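Local structure of Ulp1-like SUMO protease (Chaetomium thermophilum, 6DG4) at residues A[4-9]-A[219-224]; A[154-159]-A[194-199]; A[10-15]-A[228-233]; A[136-141]-A[200-205]; A[67-72]-A[89-94]. The protein probably removes SUMO from modified proteins as a thiol protease of the peptidase C48 family, this chain being its C-terminal catalytic domain. One frame throughout, in Å; residues are numbered along the deposited sequence.

Contact 1 (A[4-9]-A[219-224]); sequences LRPPAR and PAQAYT
The backbones of Pro6 and Pro7 run past those of Gln221 and Ala222 at CA-CA spacings of 6.1 and 6.0 Å, and no direct hydrogen bond joins the two segments. Instead a water bridges them, 3.0 Å from Leu4 O and 2.8 Å from Gln221 OE1. Gln221 gets there with CG anti to its carbonyl carbon (chi1 -63°) and the rest of the chain stretched out, which carries the amide oxygen across to the start of the N-terminal segment. The same OE1 lies 3.3 Å from Pro6 CA, the glutamine running alongside the proline and pointing the same way; because the model holds Pro6 in two conformations, its ring contacts are less certain. Pro6 and Pro7 both adopt polyproline II backbone angles, and this extended piece is laid against a type I beta turn, residues 219-222, closed by Ala222 N bonding Pro219 O at 3.1 Å. The turn belongs to the loop between helices 202-215 and 228-241 of the catalytic domain. Two apolar touches flank the water bridge. At one end Leu4 comes in nearly at right angles to Pro219, methyl CD1 against ring carbon CD at 3.8 Å. At the other, the Pro7 ring offers its CG to the methyl of Ala222, 3.9 Å from CB. Backbone bonds of Arg5 with Gly216 and Asp218 tie the segment to the residues just ahead of the turn, while Pro219 also packs on Asn209 and Cys212 of helix 202-215.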
# COMPACT_ATOMS: atom_id res chain seq x y z
N LEU A 4 -5.42 15.37 4.49
CA LEU A 4 -4.61 14.57 5.40
C LEU A 4 -4.49 15.24 6.76
O LEU A 4 -4.25 16.44 6.86
CB LEU A 4 -3.22 14.29 4.81
CG LEU A 4 -3.21 13.58 3.45
CD1 LEU A 4 -1.80 13.20 3.05
CD2 LEU A 4 -4.10 12.35 3.45
N ARG A 5 -4.65 14.43 7.80
CA ARG A 5 -4.67 14.89 9.18
C ARG A 5 -3.48 14.36 9.96
O ARG A 5 -2.85 13.37 9.56
CB ARG A 5 -5.95 14.38 9.86
CG ARG A 5 -7.22 14.59 9.06
CD ARG A 5 -8.43 14.07 9.83
NE ARG A 5 -8.70 14.89 11.01
CZ ARG A 5 -9.36 16.05 10.98
NH1 ARG A 5 -9.81 16.53 9.83
NH2 ARG A 5 -9.56 16.72 12.10
N PRO A 6 -3.14 14.98 11.08
CA PRO A 6 -2.10 14.41 11.92
C PRO A 6 -2.56 13.08 12.49
O PRO A 6 -3.76 12.88 12.74
CB PRO A 6 -1.93 15.46 13.05
CG PRO A 6 -2.63 16.67 12.58
CD PRO A 6 -3.70 16.22 11.65
N PRO A 7 -1.66 12.14 12.70
CA PRO A 7 -2.04 10.88 13.34
C PRO A 7 -2.54 11.12 14.75
O PRO A 7 -1.98 11.93 15.50
CB PRO A 7 -0.74 10.07 13.33
CG PRO A 7 0.32 11.10 13.31
CD PRO A 7 -0.20 12.20 12.45
N ALA A 8 -3.59 10.39 15.14
CA ALA A 8 -4.19 10.58 16.45
C ALA A 8 -3.33 10.02 17.58
O ALA A 8 -3.52 10.41 18.74
CB ALA A 8 -5.57 9.92 16.50
N ARG A 9 -2.43 9.09 17.27
CA ARG A 9 -1.43 8.59 18.20
C ARG A 9 -0.22 8.18 17.37
O ARG A 9 -0.25 8.18 16.14
CB ARG A 9 -1.97 7.46 19.09
CG ARG A 9 -2.67 6.33 18.38
CD ARG A 9 -1.71 5.32 17.77
NE ARG A 9 -2.43 4.17 17.25
CZ ARG A 9 -1.90 3.24 16.46
NH1 ARG A 9 -0.62 3.30 16.11
NH2 ARG A 9 -2.66 2.24 16.02
N PRO A 219 1.61 11.56 6.05
CA PRO A 219 2.82 10.77 6.35
C PRO A 219 3.99 11.61 6.84
O PRO A 219 4.78 11.13 7.66
CB PRO A 219 3.13 10.06 5.03
CG PRO A 219 2.52 10.93 3.98
CD PRO A 219 1.26 11.49 4.62
N ALA A 220 4.12 12.86 6.36
CA ALA A 220 5.21 13.72 6.79
C ALA A 220 5.13 14.07 8.26
O ALA A 220 6.16 14.38 8.87
CB ALA A 220 5.21 15.01 5.96
N GLN A 221 3.94 14.01 8.85
CA GLN A 221 3.75 14.29 10.27
C GLN A 221 3.80 13.03 11.12
O GLN A 221 3.74 13.14 12.35
CB GLN A 221 2.40 14.99 10.47
CG GLN A 221 2.32 16.34 9.78
CD GLN A 221 0.95 16.99 9.87
OE1 GLN A 221 -0.05 16.35 10.18
NE2 GLN A 221 0.90 18.29 9.58
N ALA A 222 3.95 11.84 10.52
CA ALA A 222 3.61 10.60 11.20
C ALA A 222 4.77 9.67 11.52
O ALA A 222 4.64 8.88 12.45
CB ALA A 222 2.58 9.82 10.38
N TYR A 223 5.88 9.70 10.78
CA TYR A 223 6.91 8.70 11.01
C TYR A 223 8.25 9.19 10.47
O TYR A 223 8.33 10.22 9.80
CB TYR A 223 6.50 7.33 10.44
CG TYR A 223 6.55 7.19 8.93
CD1 TYR A 223 5.51 7.63 8.12
CD2 TYR A 223 7.64 6.59 8.31
CE1 TYR A 223 5.56 7.49 6.74
CE2 TYR A 223 7.71 6.46 6.94
CZ TYR A 223 6.67 6.90 6.16
OH TYR A 223 6.77 6.74 4.79
N THR A 224 9.31 8.43 10.79
CA THR A 224 10.65 8.71 10.33
C THR A 224 11.30 7.43 9.81
O THR A 224 10.89 6.32 10.13
CB THR A 224 11.55 9.22 11.47
OG1 THR A 224 11.83 8.13 12.35
CG2 THR A 224 10.88 10.35 12.25
O HOH W 1 -2.26 17.45 8.90

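Contact 2 (A[154-159]-A[194-199]); sequences DSMAAG and PRQTNG. With SO4 (sulfate ion), chain C.
Gln196 and Ser155 hold each other by two hydrogen bonds at the rim of what looks like the active site: Gln196 stands six residues before Cys202, the place of the oxyanion-hole glutamine in C48 peptidases. Its backbone N gives a nearly straight bond to Ser155 O (2.8 Å, 165°), approaching from above the carbonyl plane; Ala158 N takes the same oxygen from the opposite face. The side chains make the second link, Ser155 OG donating to Gln196 OE1 at 2.6 Å, tilted moderately from the amide plane. Gln196 CG stands anti to the backbone N (chi1 171°) and the chain runs out extended, which lays the amide beside Ser155 and Met156. With OE1 taken by the serine, the amide is fixed as to which way round it faces, and NE2 rests 3.3 Å from Met156 CG. A leucine in place of Gln196 has no amide, and would probably leave the Ser155 hydroxyl without its acceptor and the place beside His137 and Cys202 without a polar group. Met156 is set by an Asx turn, its N bonding Asp154 OD1, the carboxylate oxygen that also receives His137 NE2. Arg195 covers the outer side. Its guanidinium lies with one face over the Ala158 methyl, CB being 3.5 Å from NH2, and at its edge a water joins NH1 to Met156 O and Gln196 O. A sulfate ion, probably from the crystallisation liquor, also binds Arg160, and it meets the guanidinium edge-on, Arg195 NH1 donating to sulfate O1 at 2.8 Å and 168°.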
# COMPACT_ATOMS: atom_id res chain seq x y z
N ASP A 154 7.27 8.87 -3.87
CA ASP A 154 8.59 8.26 -3.96
C ASP A 154 9.39 8.74 -2.76
O ASP A 154 9.70 9.93 -2.66
CB ASP A 154 9.26 8.68 -5.27
CG ASP A 154 10.57 7.98 -5.51
OD1 ASP A 154 11.15 7.44 -4.54
OD2 ASP A 154 11.03 7.99 -6.67
N SER A 155 9.72 7.82 -1.85
CA SER A 155 10.45 8.19 -0.65
C SER A 155 11.83 8.76 -0.97
O SER A 155 12.36 9.54 -0.17
CB SER A 155 10.56 6.98 0.30
OG SER A 155 11.02 5.81 -0.37
N MET A 156 12.41 8.42 -2.12
CA MET A 156 13.71 8.99 -2.46
C MET A 156 13.64 10.48 -2.72
O MET A 156 14.68 11.15 -2.67
CB MET A 156 14.31 8.25 -3.65
CG MET A 156 14.80 6.88 -3.25
SD MET A 156 15.46 5.90 -4.60
CE MET A 156 16.82 6.94 -5.13
N ALA A 157 12.45 11.02 -2.97
CA ALA A 157 12.25 12.44 -3.20
C ALA A 157 11.41 13.08 -2.10
O ALA A 157 10.71 14.07 -2.33
CB ALA A 157 11.61 12.67 -4.57
N ALA A 158 11.48 12.52 -0.89
CA ALA A 158 10.69 13.03 0.23
C ALA A 158 9.22 13.16 -0.16
O ALA A 158 8.54 14.14 0.18
CB ALA A 158 11.26 14.34 0.78
N GLY A 159 8.73 12.17 -0.90
CA GLY A 159 7.35 12.09 -1.31
C GLY A 159 7.07 12.54 -2.74
O GLY A 159 6.14 12.02 -3.36
N PRO A 194 8.17 11.19 4.47
CA PRO A 194 9.53 11.03 5.02
C PRO A 194 10.52 10.61 3.94
O PRO A 194 10.20 9.85 3.03
CB PRO A 194 9.34 9.94 6.08
CG PRO A 194 7.94 10.16 6.55
CD PRO A 194 7.17 10.49 5.30
N ARG A 195 11.74 11.13 4.07
CA ARG A 195 12.78 10.92 3.08
C ARG A 195 13.53 9.62 3.31
O ARG A 195 13.89 9.27 4.44
CB ARG A 195 13.78 12.08 3.11
CG ARG A 195 14.88 11.97 2.07
CD ARG A 195 15.80 13.17 2.11
NE ARG A 195 15.12 14.38 1.65
CZ ARG A 195 14.94 14.69 0.36
NH1 ARG A 195 15.37 13.87 -0.59
NH2 ARG A 195 14.33 15.82 0.04
N GLN A 196 13.79 8.92 2.21
CA GLN A 196 14.59 7.71 2.20
C GLN A 196 16.05 8.04 1.96
O GLN A 196 16.40 8.79 1.04
CB GLN A 196 14.10 6.79 1.08
CG GLN A 196 15.00 5.60 0.83
CD GLN A 196 14.53 4.78 -0.36
OE1 GLN A 196 13.34 4.56 -0.53
NE2 GLN A 196 15.47 4.36 -1.19
N THR A 197 16.91 7.51 2.84
CA THR A 197 18.35 7.40 2.63
C THR A 197 18.75 6.01 2.19
O THR A 197 19.57 5.85 1.29
CB THR A 197 19.08 7.72 3.94
OG1 THR A 197 18.77 9.05 4.36
CG2 THR A 197 20.59 7.57 3.77
N ASN A 198 18.13 4.99 2.81
CA ASN A 198 18.51 3.59 2.64
C ASN A 198 17.69 2.94 1.52
O ASN A 198 16.47 2.87 1.62
CB ASN A 198 18.19 2.83 3.94
CG ASN A 198 18.83 3.44 5.18
OD1 ASN A 198 19.97 3.91 5.16
ND2 ASN A 198 18.10 3.40 6.29
N GLY A 199 18.37 2.41 0.50
CA GLY A 199 17.66 1.75 -0.59
C GLY A 199 16.75 0.62 -0.12
O GLY A 199 15.64 0.45 -0.64
S SO4 C . 14.94 15.64 -3.89
O1 SO4 C . 15.31 14.34 -3.34
O2 SO4 C . 15.85 16.67 -3.38
O3 SO4 C . 15.05 15.59 -5.35
O4 SO4 C . 13.57 15.97 -3.51
O HOH W 2 16.57 10.95 -0.55

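Contact 3 (A[10-15]-A[228-233]); sequences QLITPL and LPLQRQ
Ile12 and Leu230 centre an apolar contact in which the extended N-terminal segment, ahead of helix 17-27, runs across the first turns of the last helix, 228-241. The two side chains slide past each other in opposite directions, Ile12 CG2 reaching Leu230 CG at 3.8 Å. Leu230 has CG anti to the backbone N (chi1 169°), which lifts its two methyls off the helix and onto the Thr13-Pro14 peptide: CD2 sits 3.5 Å from Thr13 C, and CD1 is beside Pro14 CA. Ile12 meanwhile crosses Gln231 at about a right angle, its CG1 3.7 Å from Gln231 OE1 and its CD1 resting against Gln231 CB and CD. Buried as it is, that amide has partners for both ends: OE1 accepts from a water at 2.8 Å that also donates to Leu11 O, and NE2 bonds Thr208 OG1. Further along, Leu15 brings CD1 up to Gln233, 3.9 Å from CB and similarly close to the backbone O. Arg234 lies on the same side of the helix, bonding Thr13 O and touching Ile12 and Leu15. Beside helix 228-241 lies helix 202-215, against which Leu228 packs on Phe205 and Gln231 on Val204, while Leu11 reaches helix 202-215 directly at Thr208, so the N-terminal segment borders both helices.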
# COMPACT_ATOMS: atom_id res chain seq x y z
N GLN A 10 0.87 7.85 18.06
CA GLN A 10 2.11 7.46 17.39
C GLN A 10 1.87 6.31 16.43
O GLN A 10 1.36 5.26 16.81
CB GLN A 10 3.13 7.04 18.46
CG GLN A 10 4.53 6.82 17.93
CD GLN A 10 5.28 8.11 17.74
OE1 GLN A 10 5.35 8.92 18.66
NE2 GLN A 10 5.83 8.31 16.55
N LEU A 11 2.29 6.50 15.17
CA LEU A 11 1.98 5.53 14.13
C LEU A 11 2.76 4.23 14.32
O LEU A 11 2.19 3.14 14.17
CB LEU A 11 2.26 6.12 12.75
CG LEU A 11 2.00 5.18 11.57
CD1 LEU A 11 0.51 4.85 11.46
CD2 LEU A 11 2.52 5.77 10.27
N ILE A 12 4.05 4.33 14.60
CA ILE A 12 4.93 3.17 14.68
C ILE A 12 5.41 3.06 16.12
O ILE A 12 6.20 3.88 16.58
CB ILE A 12 6.12 3.28 13.72
CG1 ILE A 12 5.63 3.52 12.30
CG2 ILE A 12 6.99 2.04 13.80
CD1 ILE A 12 6.73 3.78 11.30
N THR A 13 4.91 2.04 16.83
CA THR A 13 5.15 1.87 18.25
C THR A 13 5.67 0.47 18.55
O THR A 13 5.41 -0.47 17.80
CB THR A 13 3.83 2.07 19.02
OG1 THR A 13 2.80 1.29 18.41
CG2 THR A 13 3.40 3.52 19.01
N PRO A 14 6.41 0.31 19.64
CA PRO A 14 6.96 -1.01 19.97
C PRO A 14 5.87 -2.04 20.28
O PRO A 14 4.82 -1.72 20.83
CB PRO A 14 7.84 -0.73 21.20
CG PRO A 14 7.31 0.56 21.76
CD PRO A 14 6.84 1.35 20.59
N LEU A 15 6.15 -3.29 19.93
CA LEU A 15 5.21 -4.37 20.14
C LEU A 15 5.26 -4.90 21.57
O LEU A 15 6.28 -4.81 22.26
CB LEU A 15 5.52 -5.53 19.19
CG LEU A 15 5.27 -5.29 17.71
CD1 LEU A 15 5.96 -6.37 16.89
CD2 LEU A 15 3.79 -5.27 17.41
N LEU A 228 11.80 2.54 10.87
CA LEU A 228 11.41 1.47 9.97
C LEU A 228 11.86 0.07 10.39
O LEU A 228 11.15 -0.89 10.08
CB LEU A 228 11.82 1.80 8.53
CG LEU A 228 11.13 3.05 7.98
CD1 LEU A 228 11.49 3.25 6.53
CD2 LEU A 228 9.61 3.02 8.15
N PRO A 229 12.98 -0.11 11.10
CA PRO A 229 13.25 -1.47 11.62
C PRO A 229 12.12 -1.98 12.50
O PRO A 229 11.72 -3.15 12.39
CB PRO A 229 14.56 -1.29 12.39
CG PRO A 229 15.26 -0.19 11.63
CD PRO A 229 14.15 0.77 11.27
N LEU A 230 11.56 -1.12 13.34
CA LEU A 230 10.41 -1.52 14.14
C LEU A 230 9.18 -1.74 13.26
O LEU A 230 8.41 -2.68 13.48
CB LEU A 230 10.15 -0.44 15.18
CG LEU A 230 8.84 -0.53 15.95
CD1 LEU A 230 8.72 -1.86 16.68
CD2 LEU A 230 8.78 0.66 16.91
N GLN A 231 8.98 -0.89 12.25
CA GLN A 231 7.83 -1.06 11.37
C GLN A 231 7.87 -2.41 10.66
O GLN A 231 6.82 -3.00 10.41
CB GLN A 231 7.79 0.08 10.36
CG GLN A 231 6.61 0.06 9.40
CD GLN A 231 5.27 0.38 10.04
OE1 GLN A 231 5.02 0.07 11.21
NE2 GLN A 231 4.40 0.99 9.25
N ARG A 232 9.06 -2.92 10.34
CA ARG A 232 9.15 -4.26 9.76
C ARG A 232 8.56 -5.30 10.71
O ARG A 232 7.86 -6.22 10.27
CB ARG A 232 10.60 -4.61 9.43
CG ARG A 232 11.19 -3.77 8.32
CD ARG A 232 12.70 -3.85 8.34
NE ARG A 232 13.29 -3.03 7.29
CZ ARG A 232 13.55 -3.45 6.06
NH1 ARG A 232 13.27 -4.70 5.71
NH2 ARG A 232 14.06 -2.62 5.16
N GLN A 233 8.86 -5.19 12.01
CA GLN A 233 8.31 -6.12 12.98
C GLN A 233 6.79 -5.98 13.06
O GLN A 233 6.08 -6.98 13.20
CB GLN A 233 8.89 -5.85 14.37
CG GLN A 233 10.33 -6.12 14.52
CD GLN A 233 10.74 -5.98 15.97
OE1 GLN A 233 11.15 -6.94 16.62
NE2 GLN A 233 10.59 -4.78 16.50
O HOH W 3 2.57 0.67 12.44

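Contact 4 (A[136-141]-A[200-205]); sequences SHWTLA and WDCGVF
Cys202 and His137 meet in what fits the Cys-His-Asp catalytic triad of C48 peptidases, cysteine proteases of clan CA: the cysteine lies in the N-terminal part of helix 202-215, the histidine opens strand 137-144, and His137 NE2 bonds Asp154 OD1. The tight part lies round the cysteine. Its SG occupies the position between backbone N and carbonyl carbon (chi1 62°), which aims it at the strand, where it accepts a long but almost linear bond from Trp138 N (3.4 Å, 174°). Cys202 CB comes to 3.4 Å from His137 ND1, obliquely to the ring, while SG stands 4.0 Å from that nitrogen. SG also lies near the plane of the Trp138 indole, at its edge, a sulfur-aromatic contact. One helix residue on, Gly203 brings its CA within 4.0 Å of Trp138 CB, and the indole itself leads off to Pro131 and Cys133 on strand 127-134. The looser side is toward Ser136, exposed at the turn before the strand; its side chain stays well clear of the helix, and the segment's approach there comes down to a single backbone atom, Ser136 O, 3.9 Å from Cys202 SG.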
# COMPACT_ATOMS: atom_id res chain seq x y z
N SER A 136 14.10 -2.24 -9.03
CA SER A 136 14.08 -2.74 -7.65
C SER A 136 13.56 -1.74 -6.63
O SER A 136 13.41 -2.09 -5.45
CB SER A 136 15.47 -3.23 -7.22
OG SER A 136 15.96 -4.22 -8.10
N HIS A 137 13.29 -0.51 -7.04
CA HIS A 137 12.84 0.53 -6.13
C HIS A 137 11.32 0.56 -6.09
O HIS A 137 10.67 0.75 -7.13
CB HIS A 137 13.39 1.88 -6.59
CG HIS A 137 12.95 3.03 -5.73
ND1 HIS A 137 13.11 3.05 -4.36
CD2 HIS A 137 12.35 4.20 -6.06
CE1 HIS A 137 12.62 4.18 -3.88
NE2 HIS A 137 12.16 4.90 -4.89
N TRP A 138 10.76 0.39 -4.90
CA TRP A 138 9.33 0.42 -4.68
C TRP A 138 8.88 1.83 -4.34
O TRP A 138 9.46 2.48 -3.46
CB TRP A 138 8.94 -0.49 -3.51
CG TRP A 138 8.92 -1.92 -3.85
CD1 TRP A 138 9.88 -2.84 -3.57
CD2 TRP A 138 7.87 -2.63 -4.54
NE1 TRP A 138 9.51 -4.07 -4.05
CE2 TRP A 138 8.27 -3.97 -4.63
CE3 TRP A 138 6.64 -2.25 -5.07
CZ2 TRP A 138 7.49 -4.94 -5.25
CZ3 TRP A 138 5.86 -3.22 -5.69
CH2 TRP A 138 6.29 -4.54 -5.77
N THR A 139 7.81 2.27 -5.00
CA THR A 139 7.11 3.51 -4.73
C THR A 139 5.61 3.21 -4.78
O THR A 139 5.19 2.09 -5.08
CB THR A 139 7.48 4.59 -5.75
OG1 THR A 139 7.12 4.17 -7.08
CG2 THR A 139 8.97 4.91 -5.69
N LEU A 140 4.81 4.22 -4.48
CA LEU A 140 3.36 4.07 -4.34
C LEU A 140 2.66 5.11 -5.19
O LEU A 140 2.84 6.31 -4.97
CB LEU A 140 2.94 4.25 -2.89
CG LEU A 140 1.44 4.06 -2.63
CD1 LEU A 140 1.05 2.59 -2.79
CD2 LEU A 140 1.06 4.58 -1.25
N ALA A 141 1.85 4.66 -6.14
CA ALA A 141 0.91 5.54 -6.81
C ALA A 141 -0.42 5.47 -6.08
O ALA A 141 -0.84 4.40 -5.62
CB ALA A 141 0.74 5.15 -8.28
N TRP A 200 17.20 -0.15 0.88
CA TRP A 200 16.45 -1.32 1.31
C TRP A 200 15.12 -0.95 1.95
O TRP A 200 14.27 -1.83 2.12
CB TRP A 200 17.26 -2.16 2.31
CG TRP A 200 17.73 -1.38 3.51
CD1 TRP A 200 16.95 -0.81 4.48
CD2 TRP A 200 19.09 -1.06 3.86
NE1 TRP A 200 17.74 -0.16 5.40
CE2 TRP A 200 19.05 -0.30 5.05
CE3 TRP A 200 20.33 -1.36 3.29
CZ2 TRP A 200 20.20 0.17 5.67
CZ3 TRP A 200 21.48 -0.90 3.92
CH2 TRP A 200 21.40 -0.14 5.09
N ASP A 201 14.94 0.31 2.33
CA ASP A 201 13.73 0.68 3.05
C ASP A 201 12.56 1.02 2.14
O ASP A 201 11.45 1.21 2.63
CB ASP A 201 14.01 1.85 4.01
CG ASP A 201 14.55 1.39 5.36
OD1 ASP A 201 14.21 0.28 5.80
OD2 ASP A 201 15.30 2.16 5.98
N CYS A 202 12.76 1.04 0.81
CA CYS A 202 11.71 1.50 -0.09
C CYS A 202 10.40 0.74 0.09
O CYS A 202 9.32 1.35 0.04
CB CYS A 202 12.18 1.40 -1.55
SG CYS A 202 12.60 -0.27 -2.14
N GLY A 203 10.44 -0.58 0.25
CA GLY A 203 9.21 -1.32 0.43
C GLY A 203 8.50 -0.97 1.72
O GLY A 203 7.27 -0.99 1.78
N VAL A 204 9.26 -0.65 2.77
CA VAL A 204 8.64 -0.27 4.03
C VAL A 204 8.03 1.12 3.93
O VAL A 204 6.94 1.38 4.46
CB VAL A 204 9.64 -0.40 5.20
CG1 VAL A 204 8.89 -0.29 6.52
CG2 VAL A 204 10.41 -1.71 5.13
N PHE A 205 8.72 2.05 3.27
CA PHE A 205 8.13 3.35 3.00
C PHE A 205 6.85 3.21 2.19
O PHE A 205 5.85 3.89 2.46
CB PHE A 205 9.11 4.22 2.21
CG PHE A 205 10.19 4.87 3.03
CD1 PHE A 205 9.89 5.90 3.91
CD2 PHE A 205 11.52 4.51 2.87
CE1 PHE A 205 10.88 6.52 4.63
CE2 PHE A 205 12.51 5.13 3.61
CZ PHE A 205 12.19 6.14 4.48

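Contact 5 (A[67-72]-A[89-94]); sequences GAIFYI and CTAFTS
Phe70 lays one side of its ring along the chain from Ala91, the last strand residue, into the loop at Phe92 and Thr93, with CA atoms of Phe70 and Ala91 5.9 Å apart. Successive ring atoms meet successive residues: CD1 touches Ala91 CB at 3.7 Å, CE1 faces Phe92 O at 3.7 Å, and CZ reaches the Thr93 methyl CG2, also at 3.7 Å. Phe92 O approaches near the plane of the ring, at its edge, where the polarity of the C-H bonds should suit it; this buried carbonyl has no hydrogen-bonding partner in the model. Ala91 O is similarly close but oblique. One residue back on the helix, Ile69 sends CG2 to the same Ala91 methyl, 3.8 Å from CB, which meets an aromatic and an aliphatic side chain from directions roughly at right angles. An alanine in place of Phe70 would probably open a gap beside Ala91 and leave the Thr93 methyl and Phe92 carbonyl without their cover. The next shell fixes these groups. Thr93 turns CG2 to the ring, anti to the carbonyl carbon, while OG1 (chi1 72°) caps Phe95 N at the turn into helix 96-103. Backbone bonds of Thr90 and Phe92 to Leu129 hold the strand to 127-134, and Ile69 also rests on Leu129. Behind the contact, Ile72 packs against Ala210, Ile211 and Ala214 of helix 202-215. The outcome is a helix, 62-80, packed on the edge strand 89-91 of the five-stranded mixed sheet, part of the alpha-beta core of this clan CA, papain-like protease domain.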
# COMPACT_ATOMS: atom_id res chain seq x y z
N GLY A 67 0.74 -8.26 0.16
CA GLY A 67 -0.06 -8.75 1.26
C GLY A 67 -0.44 -7.64 2.22
O GLY A 67 -1.61 -7.50 2.61
N ALA A 68 0.54 -6.82 2.60
CA ALA A 68 0.27 -5.74 3.54
C ALA A 68 -0.70 -4.73 2.96
O ALA A 68 -1.63 -4.28 3.64
CB ALA A 68 1.57 -5.06 3.93
N ILE A 69 -0.50 -4.34 1.70
CA ILE A 69 -1.34 -3.30 1.11
C ILE A 69 -2.76 -3.80 0.91
O ILE A 69 -3.72 -3.04 1.11
CB ILE A 69 -0.68 -2.76 -0.17
CG1 ILE A 69 0.61 -2.02 0.22
CG2 ILE A 69 -1.61 -1.84 -0.89
CD1 ILE A 69 1.50 -1.62 -0.94
N PHE A 70 -2.94 -5.08 0.55
CA PHE A 70 -4.29 -5.63 0.47
C PHE A 70 -4.99 -5.56 1.83
O PHE A 70 -6.20 -5.30 1.90
CB PHE A 70 -4.26 -7.07 -0.05
CG PHE A 70 -4.37 -7.17 -1.56
CD1 PHE A 70 -3.60 -6.37 -2.39
CD2 PHE A 70 -5.23 -8.09 -2.13
CE1 PHE A 70 -3.72 -6.47 -3.78
CE2 PHE A 70 -5.34 -8.19 -3.50
CZ PHE A 70 -4.58 -7.38 -4.33
N TYR A 71 -4.25 -5.78 2.92
CA TYR A 71 -4.86 -5.68 4.25
C TYR A 71 -5.26 -4.24 4.59
O TYR A 71 -6.25 -4.05 5.30
CB TYR A 71 -3.93 -6.24 5.33
CG TYR A 71 -3.94 -7.76 5.46
CD1 TYR A 71 -5.13 -8.47 5.48
CD2 TYR A 71 -2.76 -8.47 5.60
CE1 TYR A 71 -5.15 -9.84 5.61
CE2 TYR A 71 -2.77 -9.86 5.73
CZ TYR A 71 -3.97 -10.53 5.74
OH TYR A 71 -4.00 -11.90 5.87
N ILE A 72 -4.51 -3.24 4.11
CA ILE A 72 -4.91 -1.85 4.30
C ILE A 72 -6.27 -1.62 3.66
O ILE A 72 -7.20 -1.08 4.28
CB ILE A 72 -3.87 -0.89 3.70
CG1 ILE A 72 -2.50 -1.08 4.34
CG2 ILE A 72 -4.32 0.56 3.86
CD1 ILE A 72 -1.39 -0.32 3.62
N CYS A 89 -11.62 1.50 -0.74
CA CYS A 89 -10.18 1.46 -0.94
C CYS A 89 -9.86 0.17 -1.67
O CYS A 89 -10.34 -0.90 -1.28
CB CYS A 89 -9.43 1.49 0.40
SG CYS A 89 -7.63 1.61 0.25
N THR A 90 -9.09 0.26 -2.74
CA THR A 90 -8.72 -0.94 -3.46
C THR A 90 -7.24 -0.90 -3.81
O THR A 90 -6.61 0.16 -3.85
CB THR A 90 -9.61 -1.17 -4.69
OG1 THR A 90 -9.32 -2.47 -5.23
CG2 THR A 90 -9.38 -0.11 -5.75
N ALA A 91 -6.68 -2.08 -4.04
CA ALA A 91 -5.25 -2.22 -4.24
C ALA A 91 -5.00 -3.16 -5.40
O ALA A 91 -5.80 -4.05 -5.70
CB ALA A 91 -4.57 -2.80 -3.00
N PHE A 92 -3.85 -2.96 -6.04
CA PHE A 92 -3.41 -3.79 -7.14
C PHE A 92 -2.22 -4.63 -6.73
O PHE A 92 -1.50 -4.33 -5.77
CB PHE A 92 -3.05 -2.91 -8.34
CG PHE A 92 -4.25 -2.37 -9.05
CD1 PHE A 92 -4.87 -1.22 -8.61
CD2 PHE A 92 -4.78 -3.04 -10.14
CE1 PHE A 92 -5.98 -0.72 -9.26
CE2 PHE A 92 -5.89 -2.54 -10.79
CZ PHE A 92 -6.49 -1.38 -10.35
N THR A 93 -2.03 -5.72 -7.47
CA THR A 93 -0.91 -6.61 -7.25
C THR A 93 0.33 -6.09 -7.97
O THR A 93 0.30 -5.09 -8.69
CB THR A 93 -1.23 -8.02 -7.76
OG1 THR A 93 -1.22 -8.01 -9.20
CG2 THR A 93 -2.58 -8.50 -7.23
N SER A 94 1.43 -6.83 -7.80
CA SER A 94 2.69 -6.49 -8.45
C SER A 94 2.64 -6.69 -9.96
O SER A 94 3.57 -6.26 -10.65
CB SER A 94 3.83 -7.32 -7.85
OG SER A 94 3.79 -8.67 -8.28

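Contacts 2 and 4, centres 9 Å apart, together form the probable active site: Asp154 OD1 of the one bonds His137 NE2 of the other at 2.8 Å, and Gln196 OE1 comes to 3.4 Å from His137 CE1, as does Met156 SD. Contact 3 joins this region through Arg232 NH2 and Asp201 OD1, a salt bridge of 3.0 Å next to the cysteine. Contacts 1 and 3, centres 14 Å apart, continue one N-terminal run, with Tyr223 packing its side chain on Ile12 and Leu11 and its backbone O on Pro194, which also brings contact 1 against contact 2. Contact 5 lies nearest the middle of the chain, its centre 14 Å from that of contact 4, which it touches where Trp138 CH2 meets Ser94 CB at 4.3 Å.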